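Aminoglycoside-O-phosphotransferase VIII (PDB 4H05) probably transfers the gamma-phosphate of ATP to the 3'-hydroxyl of aminoglycoside antibiotics, as a kinase-like phosphotransferase associated with antibiotic resistance. Local coordinates at residues L110-H124 with F238-R252. Sequence-based numbering, arbitrary orientation.
Sequences LDVAVALAGLARSLH and FGPECSAAFLREYGR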
loop_
_atom_site.group_PDB
_atom_site.type_symbol
_atom_site.label_atom_id
_atom_site.label_comp_id
_atom_site.label_asym_id
_atom_site.label_seq_id
_atom_site.Cartn_x
_atom_site.Cartn_y
_atom_site.Cartn_z
ATOM N N LEU A 110 -11.783 -0.603 17.400
ATOM C CA LEU A 110 -12.954 -0.680 16.522
ATOM C C LEU A 110 -13.067 0.555 15.682
ATOM O O LEU A 110 -13.351 0.469 14.504
ATOM C CB LEU A 110 -14.250 -0.898 17.322
ATOM C CG LEU A 110 -14.495 -2.362 17.739
ATOM C CD1 LEU A 110 -14.893 -2.466 19.196
ATOM C CD2 LEU A 110 -15.558 -3.020 16.885
ATOM N N ASP A 111 -12.856 1.724 16.278
ATOM C CA ASP A 111 -12.888 2.944 15.498
ATOM C C ASP A 111 -11.877 2.997 14.307
ATOM O O ASP A 111 -12.143 3.630 13.301
ATOM C CB ASP A 111 -12.633 4.156 16.409
ATOM C CG ASP A 111 -13.733 4.334 17.458
ATOM O OD1 ASP A 111 -14.911 4.040 17.144
ATOM O OD2 ASP A 111 -13.399 4.746 18.591
ATOM N N VAL A 112 -10.685 2.461 14.508
ATOM C CA VAL A 112 -9.641 2.392 13.446
ATOM C C VAL A 112 -10.142 1.504 12.324
ATOM O O VAL A 112 -10.161 1.902 11.132
ATOM C CB VAL A 112 -8.303 1.918 14.019
ATOM C CG1 VAL A 112 -7.279 1.775 12.894
ATOM C CG2 VAL A 112 -7.818 2.933 15.059
ATOM N N ALA A 113 -10.679 0.369 12.734
ATOM C CA ALA A 113 -11.325 -0.573 11.829
ATOM C C ALA A 113 -12.351 0.099 10.972
ATOM O O ALA A 113 -12.355 -0.111 9.767
ATOM C CB ALA A 113 -11.949 -1.720 12.609
ATOM N N VAL A 114 -13.215 0.923 11.591
ATOM C CA VAL A 114 -14.275 1.629 10.897
ATOM C C VAL A 114 -13.743 2.707 10.001
ATOM O O VAL A 114 -14.263 2.885 8.889
ATOM C CB VAL A 114 -15.340 2.229 11.912
ATOM C CG1 VAL A 114 -16.328 3.112 11.202
ATOM C CG2 VAL A 114 -16.128 1.075 12.625
ATOM N N ALA A 115 -12.731 3.436 10.478
ATOM C CA ALA A 115 -12.124 4.516 9.679
ATOM C C ALA A 115 -11.467 3.874 8.445
ATOM O O ALA A 115 -11.584 4.385 7.326
ATOM C CB ALA A 115 -11.120 5.335 10.514
ATOM N N LEU A 116 -10.864 2.698 8.643
ATOM C CA LEU A 116 -10.253 1.987 7.517
ATOM C C LEU A 116 -11.301 1.693 6.452
ATOM O O LEU A 116 -11.136 2.057 5.278
ATOM C CB LEU A 116 -9.521 0.746 7.940
ATOM C CG LEU A 116 -8.129 0.952 8.548
ATOM C CD1 LEU A 116 -7.641 -0.377 9.054
ATOM C CD2 LEU A 116 -7.059 1.475 7.589
ATOM N N ALA A 117 -12.412 1.128 6.860
ATOM C CA ALA A 117 -13.524 0.881 5.970
ATOM C C ALA A 117 -14.006 2.152 5.265
ATOM O O ALA A 117 -14.358 2.123 4.074
ATOM C CB ALA A 117 -14.664 0.231 6.757
ATOM N N GLY A 118 -14.056 3.262 5.996
ATOM C CA GLY A 118 -14.516 4.533 5.441
ATOM C C GLY A 118 -13.595 5.051 4.359
ATOM O O GLY A 118 -13.993 5.671 3.384
ATOM N N LEU A 119 -12.322 4.776 4.535
ATOM C CA LEU A 119 -11.324 5.221 3.581
ATOM C C LEU A 119 -11.429 4.338 2.339
ATOM O O LEU A 119 -11.386 4.838 1.221
ATOM C CB LEU A 119 -9.926 5.134 4.221
ATOM C CG LEU A 119 -8.833 5.382 3.186
ATOM C CD1 LEU A 119 -8.904 6.844 2.764
ATOM C CD2 LEU A 119 -7.474 5.022 3.729
ATOM N N ALA A 120 -11.589 3.037 2.565
ATOM C CA ALA A 120 -11.891 2.040 1.486
ATOM C C ALA A 120 -13.108 2.455 0.626
ATOM O O ALA A 120 -13.048 2.462 -0.589
ATOM C CB ALA A 120 -12.038 0.626 2.081
ATOM N N ARG A 121 -14.121 2.985 1.275
ATOM C CA ARG A 121 -15.379 3.370 0.666
ATOM C C ARG A 121 -15.232 4.664 -0.153
ATOM O O ARG A 121 -15.803 4.836 -1.216
ATOM C CB ARG A 121 -16.338 3.370 1.856
ATOM C CG ARG A 121 -17.729 4.002 1.969
ATOM C CD ARG A 121 -18.443 3.242 3.136
ATOM N NE ARG A 121 -19.248 3.957 4.131
ATOM C CZ ARG A 121 -20.296 4.743 3.867
ATOM N NH1 ARG A 121 -20.653 5.060 2.625
ATOM N NH2 ARG A 121 -20.948 5.276 4.865
ATOM N N SER A 122 -14.361 5.543 0.288
ATOM C CA SER A 122 -14.180 6.764 -0.377
ATOM C C SER A 122 -13.309 6.541 -1.608
ATOM O O SER A 122 -13.486 7.160 -2.647
ATOM C CB SER A 122 -13.490 7.750 0.597
ATOM O OG SER A 122 -14.286 8.027 1.742
ATOM N N LEU A 123 -12.318 5.694 -1.476
ATOM C CA LEU A 123 -11.483 5.296 -2.607
ATOM C C LEU A 123 -12.417 4.592 -3.624
ATOM O O LEU A 123 -12.497 4.948 -4.813
ATOM C CB LEU A 123 -10.437 4.327 -2.078
ATOM C CG LEU A 123 -8.953 4.268 -2.350
ATOM C CD1 LEU A 123 -8.296 5.631 -2.596
ATOM C CD2 LEU A 123 -8.319 3.449 -1.196
ATOM N N HIS A 124 -13.205 3.631 -3.149
ATOM C CA HIS A 124 -14.046 2.875 -4.090
ATOM C C HIS A 124 -15.226 3.618 -4.581
ATOM O O HIS A 124 -15.885 3.090 -5.402
ATOM C CB HIS A 124 -14.419 1.478 -3.607
ATOM C CG HIS A 124 -13.230 0.661 -3.151
ATOM N ND1 HIS A 124 -13.347 -0.405 -2.346
ATOM C CD2 HIS A 124 -11.891 0.842 -3.354
ATOM C CE1 HIS A 124 -12.124 -0.898 -2.064
ATOM N NE2 HIS A 124 -11.228 -0.146 -2.677
ATOM N N PHE A 238 -5.854 -5.940 15.997
ATOM C CA PHE A 238 -7.219 -5.894 15.531
ATOM C C PHE A 238 -7.918 -7.176 16.002
ATOM O O PHE A 238 -7.797 -7.535 17.154
ATOM C CB PHE A 238 -7.224 -5.634 14.003
ATOM C CG PHE A 238 -6.833 -4.197 13.630
ATOM C CD1 PHE A 238 -5.720 -3.925 12.864
ATOM C CD2 PHE A 238 -7.617 -3.111 14.067
ATOM C CE1 PHE A 238 -5.359 -2.621 12.560
ATOM C CE2 PHE A 238 -7.273 -1.800 13.758
ATOM C CZ PHE A 238 -6.166 -1.554 12.983
ATOM N N GLY A 239 -8.676 -7.826 15.140
ATOM C CA GLY A 239 -9.103 -9.201 15.378
ATOM C C GLY A 239 -10.474 -9.389 14.794
ATOM O O GLY A 239 -10.928 -8.564 13.945
ATOM N N PRO A 240 -11.162 -10.467 15.221
ATOM C CA PRO A 240 -12.384 -10.868 14.535
ATOM C C PRO A 240 -13.486 -9.795 14.592
ATOM O O PRO A 240 -14.292 -9.638 13.671
ATOM C CB PRO A 240 -12.802 -12.176 15.281
ATOM C CG PRO A 240 -11.959 -12.251 16.521
ATOM C CD PRO A 240 -10.715 -11.458 16.234
ATOM N N GLU A 241 -13.517 -9.060 15.687
ATOM C CA GLU A 241 -14.553 -8.039 15.860
ATOM C C GLU A 241 -14.300 -6.790 15.021
ATOM O O GLU A 241 -15.209 -6.149 14.543
ATOM C CB GLU A 241 -14.608 -7.627 17.327
ATOM C CG GLU A 241 -15.195 -8.668 18.260
ATOM C CD GLU A 241 -15.404 -8.061 19.640
ATOM O OE1 GLU A 241 -14.534 -8.256 20.524
ATOM O OE2 GLU A 241 -16.403 -7.320 19.789
ATOM N N CYS A 242 -13.057 -6.403 14.938
ATOM C CA CYS A 242 -12.655 -5.349 14.030
ATOM C C CYS A 242 -12.969 -5.696 12.607
ATOM O O CYS A 242 -13.522 -4.851 11.888
ATOM C CB CYS A 242 -11.193 -5.047 14.204
ATOM S SG CYS A 242 -10.805 -4.313 15.823
ATOM N N SER A 243 -12.722 -6.934 12.183
ATOM C CA SER A 243 -13.079 -7.321 10.786
ATOM C C SER A 243 -14.550 -7.269 10.517
ATOM O O SER A 243 -14.964 -6.743 9.492
ATOM C CB SER A 243 -12.609 -8.710 10.385
ATOM O OG SER A 243 -11.293 -8.974 10.818
ATOM N N ALA A 244 -15.362 -7.813 11.416
ATOM C CA ALA A 244 -16.819 -7.517 11.386
ATOM C C ALA A 244 -17.143 -5.999 11.372
ATOM O O ALA A 244 -18.012 -5.556 10.619
ATOM C CB ALA A 244 -17.521 -8.186 12.572
ATOM N N ALA A 245 -16.472 -5.198 12.197
ATOM C CA ALA A 245 -16.749 -3.746 12.171
ATOM C C ALA A 245 -16.311 -3.131 10.817
ATOM O O ALA A 245 -17.054 -2.392 10.174
ATOM C CB ALA A 245 -16.117 -3.031 13.351
ATOM N N PHE A 246 -15.135 -3.473 10.332
ATOM C CA PHE A 246 -14.786 -3.052 8.978
ATOM C C PHE A 246 -15.845 -3.497 7.971
ATOM O O PHE A 246 -16.297 -2.706 7.151
ATOM C CB PHE A 246 -13.459 -3.633 8.571
ATOM C CG PHE A 246 -13.039 -3.221 7.199
ATOM C CD1 PHE A 246 -13.483 -3.918 6.106
ATOM C CD2 PHE A 246 -12.211 -2.142 7.017
ATOM C CE1 PHE A 246 -13.101 -3.552 4.843
ATOM C CE2 PHE A 246 -11.798 -1.778 5.744
ATOM C CZ PHE A 246 -12.265 -2.474 4.656
ATOM N N LEU A 247 -16.336 -4.726 8.079
ATOM C CA LEU A 247 -17.295 -5.197 7.068
ATOM C C LEU A 247 -18.673 -4.570 7.182
ATOM O O LEU A 247 -19.301 -4.289 6.163
ATOM C CB LEU A 247 -17.423 -6.718 7.051
ATOM C CG LEU A 247 -16.435 -7.574 6.225
ATOM C CD1 LEU A 247 -17.015 -8.994 6.174
ATOM C CD2 LEU A 247 -16.254 -7.026 4.836
ATOM N N ARG A 248 -19.146 -4.320 8.395
ATOM C CA ARG A 248 -20.438 -3.564 8.591
ATOM C C ARG A 248 -20.357 -2.168 7.996
ATOM O O ARG A 248 -21.220 -1.781 7.251
ATOM C CB ARG A 248 -20.721 -3.454 10.105
ATOM C CG ARG A 248 -22.029 -2.707 10.538
ATOM C CD ARG A 248 -22.248 -2.858 12.062
ATOM N NE ARG A 248 -21.779 -4.197 12.472
ATOM C CZ ARG A 248 -20.739 -4.480 13.264
ATOM N NH1 ARG A 248 -20.034 -3.534 13.882
ATOM N NH2 ARG A 248 -20.434 -5.759 13.491
ATOM N N GLU A 249 -19.295 -1.417 8.332
ATOM C CA GLU A 249 -19.068 -0.084 7.753
ATOM C C GLU A 249 -18.872 -0.122 6.241
ATOM O O GLU A 249 -19.514 0.620 5.498
ATOM C CB GLU A 249 -17.888 0.622 8.446
ATOM C CG GLU A 249 -17.454 1.978 7.842
ATOM C CD GLU A 249 -18.560 3.032 7.827
ATOM O OE1 GLU A 249 -19.450 2.860 8.710
ATOM O OE2 GLU A 249 -18.551 3.969 6.917
ATOM N N TYR A 250 -18.030 -1.015 5.730
ATOM C CA TYR A 250 -17.875 -1.015 4.274
ATOM C C TYR A 250 -19.189 -1.304 3.596
ATOM O O TYR A 250 -19.558 -0.652 2.626
ATOM C CB TYR A 250 -16.853 -2.039 3.835
ATOM C CG TYR A 250 -16.535 -1.882 2.379
ATOM C CD1 TYR A 250 -15.609 -0.971 1.950
ATOM C CD2 TYR A 250 -17.218 -2.610 1.428
ATOM C CE1 TYR A 250 -15.276 -0.862 0.605
ATOM C CE2 TYR A 250 -16.906 -2.503 0.076
ATOM C CZ TYR A 250 -15.920 -1.638 -0.334
ATOM O OH TYR A 250 -15.685 -1.513 -1.668
ATOM N N GLY A 251 -19.934 -2.283 4.109
ATOM C CA GLY A 251 -21.293 -2.541 3.595
ATOM C C GLY A 251 -22.289 -1.373 3.494
ATOM O O GLY A 251 -23.237 -1.440 2.743
ATOM N N ARG A 252 -22.063 -0.260 4.170
ATOM C CA ARG A 252 -23.040 0.856 4.082
ATOM C C ARG A 252 -23.468 1.548 2.729
ATOM O O ARG A 252 -24.628 1.389 2.376
ATOM C CB ARG A 252 -22.747 1.887 5.144
ATOM C CG ARG A 252 -23.018 1.379 6.576
ATOM C CD ARG A 252 -22.630 2.429 7.644
ATOM N NE ARG A 252 -22.932 3.813 7.208
ATOM C CZ ARG A 252 -22.391 4.936 7.702
ATOM N NH1 ARG A 252 -21.495 4.904 8.692
ATOM N NH2 ARG A 252 -22.755 6.119 7.188
#
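Phe246 enters a hollow formed by Ala113, Leu116, Ala117 and Ala120, one of three knob-into-hole fits between helices 109-124 and 240-251. With CG anti to the backbone N (chi1 -179°), its ring lies against the partner helix. Ala117 CB sits 3.8 Å from the ring centroid and 25° off the ring normal, a CH-pi contact over one face, whereas Ala113 O meets the ring edge. One turn on, Tyr250 fills the hollow between Ala117, Ala120, Arg121 and His124. Tyr250 OH reaches His124 ND1 at 2.7 Å, in the plane of the imidazole, in a nearly straight hydrogen bond; Asp222 is hydrogen-bonded to His124 NE2 and Arg219 to Tyr250 OH. The third knob, Glu249, is set among Val114, Ala117, Gly118 and Arg121. Its chain bends at chi2, with CG 3.5 Å from Ala117 CB, and OE2 accepts a hydrogen bond from Arg121 NE at 2.9 Å, part of a salt bridge, the donor lying above the carboxylate plane. Towards the other end, Ala113 CB meets Cys242 CB at 3.8 Å, and Val112 CG1 touches the edge of the Phe238 ring. The alanines at the interface are consistent with a closest axis approach of 7.8 Å at a crossing angle of -35°. Leu223, Val226 and Leu230 of helix 220-230 also touch Phe246, placing the pair in the helical C-terminal lobe of the protein-kinase-like aminoglycoside phosphotransferase fold.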